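PDB 3WPU: beta-fructofuranosidase from Arthrobacter, which belongs to the levansucrase/invertase family of carbohydrate-active proteins, whose shared fold is a five-bladed beta-propeller. Local coordinates for residues Y421-M426 against V431-D436; G358-G363 against G369-V374. All blocks are in the same frame, centred on the assembly; numbering follows the deposited sequence.

In the fold
Following the chain from the N terminus, contact 2 comes first: the strand 348-355 runs into a long loop, and the chain returns on the strand 369-375, with Phe360 and Tyr371 meeting across the loop that joins these two antiparallel neighbours. Contact 1 opens only after contact 2 has closed and is also short-range, the beta hairpin of strands 423-425 and 430-434 at the edge of another antiparallel sheet. The two are in series, neither nested nor crossed. Their centres lie about 16 Å apart, yet they touch where the ring of His423 packs on Val370 and Gly369, joining the two sheets; contact 1 lies nearer the centre of the molecule.

Contact 1: Y421-M426 against V431-D436; sequences YSHYVM and VQSFID
Tyr421 and Phe434 open a bulged beta hairpin, their backbones exchanging two hydrogen bonds, Tyr421 N to Phe434 O (2.9 Å) and Phe434 N to Tyr421 O (3.0 Å). A second such pair forms between Tyr424 and Gln432, while Val425 faces Val431 in a non-hydrogen-bonded pair whose CG2 methyls approach. The register slips by one residue between the two hydrogen-bonded pairs, a beta bulge where the chain turns a corner at Ser422. The Phe434 ring packs against this corner. With chi1 at 83°, its CG sits between the backbone N and carbonyl carbon, and CE2 reaches Tyr421 CB at 3.7 Å; in one of two serine conformers, Ser422 OG lies at the ring edge, 3.4 Å from CE2. Ser433 CB lies over one face of the His423 imidazole, 3.9 Å from the centroid, in a CH-pi contact, while Val431 CG1 meets the edge of the same ring. Beyond the bulge, the Gln432 chain bends at chi2 (99°) and lays NE2 3.4 Å from Tyr424 CB, the amide turned about 46° to the tyrosine ring. Met426 crosses Gln432 at about a right angle, its SD 3.7 Å from Gln432 CG. A water bridges Ser422 O and Gln432 OE1 and thus spans the hairpin beside the bulge. Second-shell partners hold the side chains: Glu338 takes the Tyr421 hydroxyl, Asp76 bonds Ser422 OG in that same conformer, Gln432 NE2 donates to Thr77 O, Trp75 meets Phe434 edge-to-face, and His356 stacks on Tyr421. Strand 423-425 is outermost in a four-stranded antiparallel sheet, consistent with a propeller blade, and strand 430-434 continues it toward 454-458. The hairpin is packed between strands of other sheets, with Tyr424 and Phe434 against 72-81 and His423 and Val425 against 348-355.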
ATOM      1  N   TYR A 421      -0.495   9.057   4.387  1.00 10.19           N
ATOM      2  CA  TYR A 421       0.557   8.128   3.993  1.00 10.55           C
ATOM      3  C   TYR A 421       0.012   6.690   3.889  1.00 10.72           C
ATOM      4  O   TYR A 421      -1.167   6.429   4.206  1.00  9.51           O
ATOM      5  CB  TYR A 421       1.826   8.235   4.884  1.00 10.87           C
ATOM      6  CG  TYR A 421       3.044   7.810   4.112  1.00 10.81           C
ATOM      7  CD1 TYR A 421       3.454   8.534   3.006  1.00 11.18           C
ATOM      8  CD2 TYR A 421       3.729   6.639   4.427  1.00 11.59           C
ATOM      9  CE1 TYR A 421       4.530   8.136   2.244  1.00 11.75           C
ATOM     10  CE2 TYR A 421       4.794   6.201   3.649  1.00 12.00           C
ATOM     11  CZ  TYR A 421       5.203   6.958   2.565  1.00 12.27           C
ATOM     12  OH  TYR A 421       6.284   6.576   1.767  1.00 12.37           O
ATOM     13  N   SER A 422       0.872   5.807   3.362  1.00 11.44           N
ATOM     14  CA  SER A 422       0.568   4.397   3.128  0.50 11.22           C
ATOM     15  C   SER A 422      -0.729   4.201   2.350  1.00 11.59           C
ATOM     16  O   SER A 422      -1.537   3.294   2.631  1.00 11.58           O
ATOM     17  CB  SER A 422       0.584   3.622   4.442  0.50 11.06           C
ATOM     18  OG  SER A 422       1.885   3.695   5.004  0.50 10.33           O
ATOM     19  N   HIS A 423      -0.893   5.021   1.324  1.00 10.94           N
ATOM     20  CA  HIS A 423      -2.074   4.989   0.512  1.00 10.81           C
ATOM     21  C   HIS A 423      -2.216   3.608  -0.146  1.00 10.76           C
ATOM     22  O   HIS A 423      -1.229   2.887  -0.374  1.00 12.17           O
ATOM     23  CB  HIS A 423      -1.969   5.980  -0.631  1.00 10.95           C
ATOM     24  CG  HIS A 423      -1.741   7.399  -0.224  1.00 10.90           C
ATOM     25  ND1 HIS A 423      -0.636   7.816   0.478  1.00 11.24           N
ATOM     26  CD2 HIS A 423      -2.461   8.512  -0.491  1.00 11.25           C
ATOM     27  CE1 HIS A 423      -0.690   9.129   0.633  1.00 10.89           C
ATOM     28  NE2 HIS A 423      -1.789   9.572   0.056  1.00 10.74           N
ATOM     29  N   TYR A 424      -3.454   3.273  -0.450  1.00  9.81           N
ATOM     30  CA  TYR A 424      -3.764   2.007  -1.098  1.00  9.67           C
ATOM     31  C   TYR A 424      -4.886   2.260  -2.077  1.00  9.76           C
ATOM     32  O   TYR A 424      -5.931   2.795  -1.709  1.00  9.74           O
ATOM     33  CB  TYR A 424      -4.169   0.982  -0.029  1.00  9.43           C
ATOM     34  CG  TYR A 424      -4.549  -0.343  -0.637  1.00  9.56           C
ATOM     35  CD1 TYR A 424      -3.583  -1.275  -0.988  1.00  9.72           C
ATOM     36  CD2 TYR A 424      -5.873  -0.635  -0.886  1.00  9.49           C
ATOM     37  CE1 TYR A 424      -3.921  -2.467  -1.602  1.00  9.67           C
ATOM     38  CE2 TYR A 424      -6.233  -1.841  -1.484  1.00  9.59           C
ATOM     39  CZ  TYR A 424      -5.275  -2.752  -1.820  1.00  9.73           C
ATOM     40  OH  TYR A 424      -5.601  -3.974  -2.413  1.00  9.97           O
ATOM     41  N   VAL A 425      -4.663   1.863  -3.343  1.00  9.96           N
ATOM     42  CA  VAL A 425      -5.620   2.094  -4.420  1.00 10.20           C
ATOM     43  C   VAL A 425      -6.573   0.895  -4.528  1.00 10.36           C
ATOM     44  O   VAL A 425      -6.138  -0.243  -4.700  1.00 10.61           O
ATOM     45  CB  VAL A 425      -4.905   2.318  -5.780  1.00 10.14           C
ATOM     46  CG1 VAL A 425      -5.914   2.744  -6.823  1.00 10.13           C
ATOM     47  CG2 VAL A 425      -3.795   3.363  -5.626  1.00 10.69           C
ATOM     48  N   MET A 426      -7.861   1.200  -4.420  1.00 10.89           N
ATOM     49  CA  MET A 426      -8.945   0.244  -4.359  1.00 11.13           C
ATOM     50  C   MET A 426      -9.683   0.254  -5.684  1.00 11.39           C
ATOM     51  O   MET A 426      -9.500   1.153  -6.509  1.00 11.03           O
ATOM     52  CB  MET A 426      -9.903   0.648  -3.236  1.00 11.47           C
ATOM     53  CG  MET A 426      -9.182   0.792  -1.919  1.00 11.17           C
ATOM     54  SD  MET A 426     -10.215   1.038  -0.453  1.00 10.87           S
ATOM     55  CE  MET A 426     -10.887   2.669  -0.804  1.00 11.68           C
ATOM     56  N   VAL A 431      -9.031   5.699  -3.066  1.00  9.66           N
ATOM     57  CA  VAL A 431      -7.738   5.639  -2.422  1.00  9.55           C
ATOM     58  C   VAL A 431      -7.929   5.881  -0.936  1.00  9.62           C
ATOM     59  O   VAL A 431      -8.456   6.931  -0.520  1.00 10.20           O
ATOM     60  CB  VAL A 431      -6.736   6.663  -2.999  1.00  9.75           C
ATOM     61  CG1 VAL A 431      -5.395   6.511  -2.287  1.00 10.03           C
ATOM     62  CG2 VAL A 431      -6.590   6.496  -4.525  1.00  9.96           C
ATOM     63  N   GLN A 432      -7.532   4.893  -0.134  1.00  9.37           N
ATOM     64  CA  GLN A 432      -7.569   5.024   1.332  1.00  9.57           C
ATOM     65  C   GLN A 432      -6.148   5.254   1.828  1.00  9.42           C
ATOM     66  O   GLN A 432      -5.198   4.845   1.201  1.00  9.55           O
ATOM     67  CB  GLN A 432      -8.185   3.789   1.989  1.00  9.84           C
ATOM     68  CG  GLN A 432      -7.522   2.444   1.673  1.00  9.62           C
ATOM     69  CD  GLN A 432      -6.564   1.942   2.727  1.00 10.08           C
ATOM     70  OE1 GLN A 432      -6.115   2.695   3.620  1.00  9.69           O
ATOM     71  NE2 GLN A 432      -6.236   0.667   2.640  1.00 10.18           N
ATOM     72  N   SER A 433      -6.010   5.969   2.951  1.00  9.12           N
ATOM     73  CA  SER A 433      -4.696   6.327   3.482  1.00  9.36           C
ATOM     74  C   SER A 433      -4.870   6.641   4.968  1.00  9.12           C
ATOM     75  O   SER A 433      -6.002   6.820   5.390  1.00 10.16           O
ATOM     76  CB  SER A 433      -4.160   7.573   2.761  1.00  9.51           C
ATOM     77  OG  SER A 433      -5.009   8.703   2.902  1.00  9.77           O
ATOM     78  N   PHE A 434      -3.771   6.694   5.721  1.00  8.88           N
ATOM     79  CA  PHE A 434      -3.847   7.100   7.130  1.00  8.40           C
ATOM     80  C   PHE A 434      -3.270   8.474   7.283  1.00  8.61           C
ATOM     81  O   PHE A 434      -2.375   8.898   6.563  1.00  8.76           O
ATOM     82  CB  PHE A 434      -3.147   6.084   8.053  1.00  8.57           C
ATOM     83  CG  PHE A 434      -1.650   6.265   8.164  1.00  8.48           C
ATOM     84  CD1 PHE A 434      -1.087   7.132   9.082  1.00  8.55           C
ATOM     85  CD2 PHE A 434      -0.784   5.602   7.309  1.00  8.75           C
ATOM     86  CE1 PHE A 434       0.293   7.299   9.167  1.00  8.66           C
ATOM     87  CE2 PHE A 434       0.590   5.762   7.378  1.00  8.87           C
ATOM     88  CZ  PHE A 434       1.140   6.636   8.295  1.00  8.96           C
ATOM     89  N   ILE A 435      -3.720   9.146   8.337  1.00  8.78           N
ATOM     90  CA  ILE A 435      -3.241  10.490   8.661  1.00  9.79           C
ATOM     91  C   ILE A 435      -1.999  10.457   9.548  1.00 10.31           C
ATOM     92  O   ILE A 435      -1.985   9.785  10.600  1.00 10.82           O
ATOM     93  CB  ILE A 435      -4.335  11.254   9.425  1.00  9.54           C
ATOM     94  CG1 ILE A 435      -5.584  11.431   8.558  1.00  9.74           C
ATOM     95  CG2 ILE A 435      -3.809  12.618   9.867  1.00  9.35           C
ATOM     96  CD1 ILE A 435      -6.783  12.014   9.276  1.00 10.29           C
ATOM     97  N   ASP A 436      -0.958  11.174   9.140  1.00 10.51           N
ATOM     98  CA  ASP A 436       0.259  11.184   9.926  1.00 11.39           C
ATOM     99  C   ASP A 436       0.231  12.465  10.737  1.00 11.48           C
ATOM    100  O   ASP A 436       0.062  12.410  11.962  1.00 11.49           O
ATOM    101  CB  ASP A 436       1.511  11.066   9.066  1.00 12.42           C
ATOM    102  CG  ASP A 436       2.772  10.860   9.896  1.00 13.05           C
ATOM    103  OD1 ASP A 436       2.742  11.026  11.131  1.00 13.39           O
ATOM    104  OD2 ASP A 436       3.809  10.566   9.297  1.00 14.25           O
TER
HETATM  105  O   HOH W   1      -3.454   2.299   4.473  1.00 12.03           O

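Contact 2: G358-G363 against G369-V374; sequences GTFAAG and GVYGFV
The side chains of Phe360 and Tyr371 approach from opposite directions and meet as an offset edge-to-face pair: the edge of the phenylalanine is turned toward the face of the tyrosine, the planes 74° apart and the centroids 5.8 Å apart. The touch is made at the far end of Phe360, where CZ comes within 3.8 Å of Tyr371 CZ and 3.5 Å of Tyr371 OH. CE2 of Phe360 also approaches that hydroxyl oxygen, at 3.6 Å, and the oxygen lies near the plane of the phenylalanine ring. In Tyr371, chi1 of -70° sets CG opposite the carbonyl carbon, and the ring leaves the strand 369-374 toward the loop 358-363. Leu36 of helix 30-38 packs on both rings, and Trp28 meets Tyr371 with the planes at about 45°, placing the pair in an aromatic and aliphatic cluster. The polar end of Tyr371 is engaged elsewhere, its OH hydrogen-bonded to Pro367 O in the loop leading into the strand. The contact is dispersive, with probably a small electrostatic part: the C-H edge of Phe360, which would carry a slight positive charge, meets the CZ-OH end of the tyrosine, an arrangement that probably favours this mutual tilt over flat stacking.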
ATOM      1  N   GLY A 358      11.337  13.371   1.963  1.00 11.36           N
ATOM      2  CA  GLY A 358      12.724  13.294   2.479  1.00 11.78           C
ATOM      3  C   GLY A 358      13.599  12.163   1.953  1.00 11.62           C
ATOM      4  O   GLY A 358      14.818  12.192   2.115  1.00 12.77           O
ATOM      5  N   THR A 359      12.993  11.154   1.346  1.00 12.19           N
ATOM      6  CA  THR A 359      13.729  10.032   0.817  1.00 12.90           C
ATOM      7  C   THR A 359      14.209  10.263  -0.612  1.00 11.89           C
ATOM      8  O   THR A 359      14.933   9.431  -1.139  1.00 12.81           O
ATOM      9  CB  THR A 359      12.868   8.760   0.855  1.00 14.13           C
ATOM     10  OG1 THR A 359      11.593   9.055   0.294  1.00 15.57           O
ATOM     11  CG2 THR A 359      12.688   8.273   2.264  1.00 14.65           C
ATOM     12  N   PHE A 360      13.826  11.366  -1.253  1.00 11.56           N
ATOM     13  CA  PHE A 360      14.386  11.705  -2.550  1.00 11.23           C
ATOM     14  C   PHE A 360      15.880  12.009  -2.472  1.00 11.86           C
ATOM     15  O   PHE A 360      16.350  12.661  -1.541  1.00 12.22           O
ATOM     16  CB  PHE A 360      13.663  12.888  -3.220  1.00 11.19           C
ATOM     17  CG  PHE A 360      12.355  12.512  -3.873  1.00 11.07           C
ATOM     18  CD1 PHE A 360      12.345  11.814  -5.086  1.00 11.04           C
ATOM     19  CD2 PHE A 360      11.134  12.881  -3.321  1.00 10.97           C
ATOM     20  CE1 PHE A 360      11.139  11.487  -5.697  1.00 11.13           C
ATOM     21  CE2 PHE A 360       9.928  12.544  -3.927  1.00 10.73           C
ATOM     22  CZ  PHE A 360       9.936  11.831  -5.125  1.00 11.02           C
ATOM     23  N   ALA A 361      16.613  11.552  -3.482  1.00 11.73           N
ATOM     24  CA  ALA A 361      18.052  11.779  -3.560  1.00 11.78           C
ATOM     25  C   ALA A 361      18.428  13.233  -3.785  1.00 12.13           C
ATOM     26  O   ALA A 361      17.612  14.065  -4.222  1.00 11.61           O
ATOM     27  CB  ALA A 361      18.621  10.960  -4.690  1.00 11.80           C
ATOM     28  N   ALA A 362      19.719  13.502  -3.590  1.00 13.20           N
ATOM     29  CA  ALA A 362      20.250  14.821  -3.846  1.00 13.86           C
ATOM     30  C   ALA A 362      19.847  15.349  -5.216  1.00 13.01           C
ATOM     31  O   ALA A 362      19.885  14.638  -6.217  1.00 13.22           O
ATOM     32  CB  ALA A 362      21.768  14.830  -3.688  1.00 14.19           C
ATOM     33  N   GLY A 363      19.426  16.601  -5.241  1.00 13.25           N
ATOM     34  CA  GLY A 363      19.024  17.269  -6.469  1.00 13.10           C
ATOM     35  C   GLY A 363      17.574  16.997  -6.875  1.00 12.81           C
ATOM     36  O   GLY A 363      17.076  17.618  -7.804  1.00 13.63           O
ATOM     37  N   GLY A 369       3.502  10.876  -1.043  1.00 10.65           N
ATOM     38  CA  GLY A 369       2.277  10.294  -1.574  1.00  9.64           C
ATOM     39  C   GLY A 369       2.473   9.222  -2.615  1.00  9.99           C
ATOM     40  O   GLY A 369       3.484   8.524  -2.606  1.00 10.13           O
ATOM     41  N   VAL A 370       1.482   9.114  -3.480  1.00  9.06           N
ATOM     42  CA  VAL A 370       1.413   8.017  -4.441  1.00  9.01           C
ATOM     43  C   VAL A 370       2.119   8.348  -5.733  1.00  8.83           C
ATOM     44  O   VAL A 370       1.786   9.328  -6.408  1.00  8.91           O
ATOM     45  CB  VAL A 370      -0.065   7.673  -4.800  1.00  9.20           C
ATOM     46  CG1 VAL A 370      -0.092   6.470  -5.745  1.00  9.63           C
ATOM     47  CG2 VAL A 370      -0.884   7.428  -3.544  1.00 10.04           C
ATOM     48  N   TYR A 371       2.999   7.435  -6.129  1.00  9.33           N
ATOM     49  CA  TYR A 371       3.674   7.480  -7.411  1.00  9.18           C
ATOM     50  C   TYR A 371       3.190   6.271  -8.179  1.00  9.57           C
ATOM     51  O   TYR A 371       2.835   5.254  -7.577  1.00 10.38           O
ATOM     52  CB  TYR A 371       5.197   7.514  -7.205  1.00  9.32           C
ATOM     53  CG  TYR A 371       5.604   8.851  -6.616  1.00  8.93           C
ATOM     54  CD1 TYR A 371       5.497   9.084  -5.263  1.00  8.94           C
ATOM     55  CD2 TYR A 371       5.994   9.900  -7.445  1.00  8.79           C
ATOM     56  CE1 TYR A 371       5.827  10.314  -4.715  1.00  8.92           C
ATOM     57  CE2 TYR A 371       6.314  11.139  -6.913  1.00  8.98           C
ATOM     58  CZ  TYR A 371       6.194  11.351  -5.562  1.00  9.21           C
ATOM     59  OH  TYR A 371       6.529  12.611  -5.076  1.00  9.72           O
ATOM     60  N   GLY A 372       3.107   6.413  -9.486  1.00  9.51           N
ATOM     61  CA  GLY A 372       2.675   5.293 -10.314  1.00  9.16           C
ATOM     62  C   GLY A 372       3.280   5.254 -11.673  1.00  9.23           C
ATOM     63  O   GLY A 372       3.883   6.218 -12.165  1.00  9.54           O
ATOM     64  N   PHE A 373       3.090   4.091 -12.301  1.00  8.87           N
ATOM     65  CA  PHE A 373       3.820   3.677 -13.491  1.00  9.44           C
ATOM     66  C   PHE A 373       2.913   2.761 -14.308  1.00  9.76           C
ATOM     67  O   PHE A 373       2.201   1.963 -13.726  1.00 10.47           O
ATOM     68  CB  PHE A 373       5.107   2.936 -13.088  1.00  9.43           C
ATOM     69  CG  PHE A 373       5.964   3.705 -12.118  1.00  9.84           C
ATOM     70  CD1 PHE A 373       7.007   4.506 -12.551  1.00  9.99           C
ATOM     71  CD2 PHE A 373       5.673   3.634 -10.764  1.00 10.26           C
ATOM     72  CE1 PHE A 373       7.761   5.243 -11.651  1.00 10.43           C
ATOM     73  CE2 PHE A 373       6.413   4.364  -9.857  1.00 10.48           C
ATOM     74  CZ  PHE A 373       7.454   5.167 -10.300  1.00 10.54           C
ATOM     75  N   VAL A 374       2.915   2.883 -15.639  1.00  9.74           N
ATOM     76  CA  VAL A 374       2.018   2.061 -16.432  1.00  9.55           C
ATOM     77  C   VAL A 374       2.762   1.380 -17.557  1.00  9.83           C
ATOM     78  O   VAL A 374       3.681   1.943 -18.136  1.00  9.98           O
ATOM     79  CB  VAL A 374       0.847   2.911 -16.997  1.00  9.76           C
ATOM     80  CG1 VAL A 374       1.303   3.994 -17.969  1.00  9.61           C
ATOM     81  CG2 VAL A 374      -0.207   2.002 -17.606  1.00  9.68           C
TER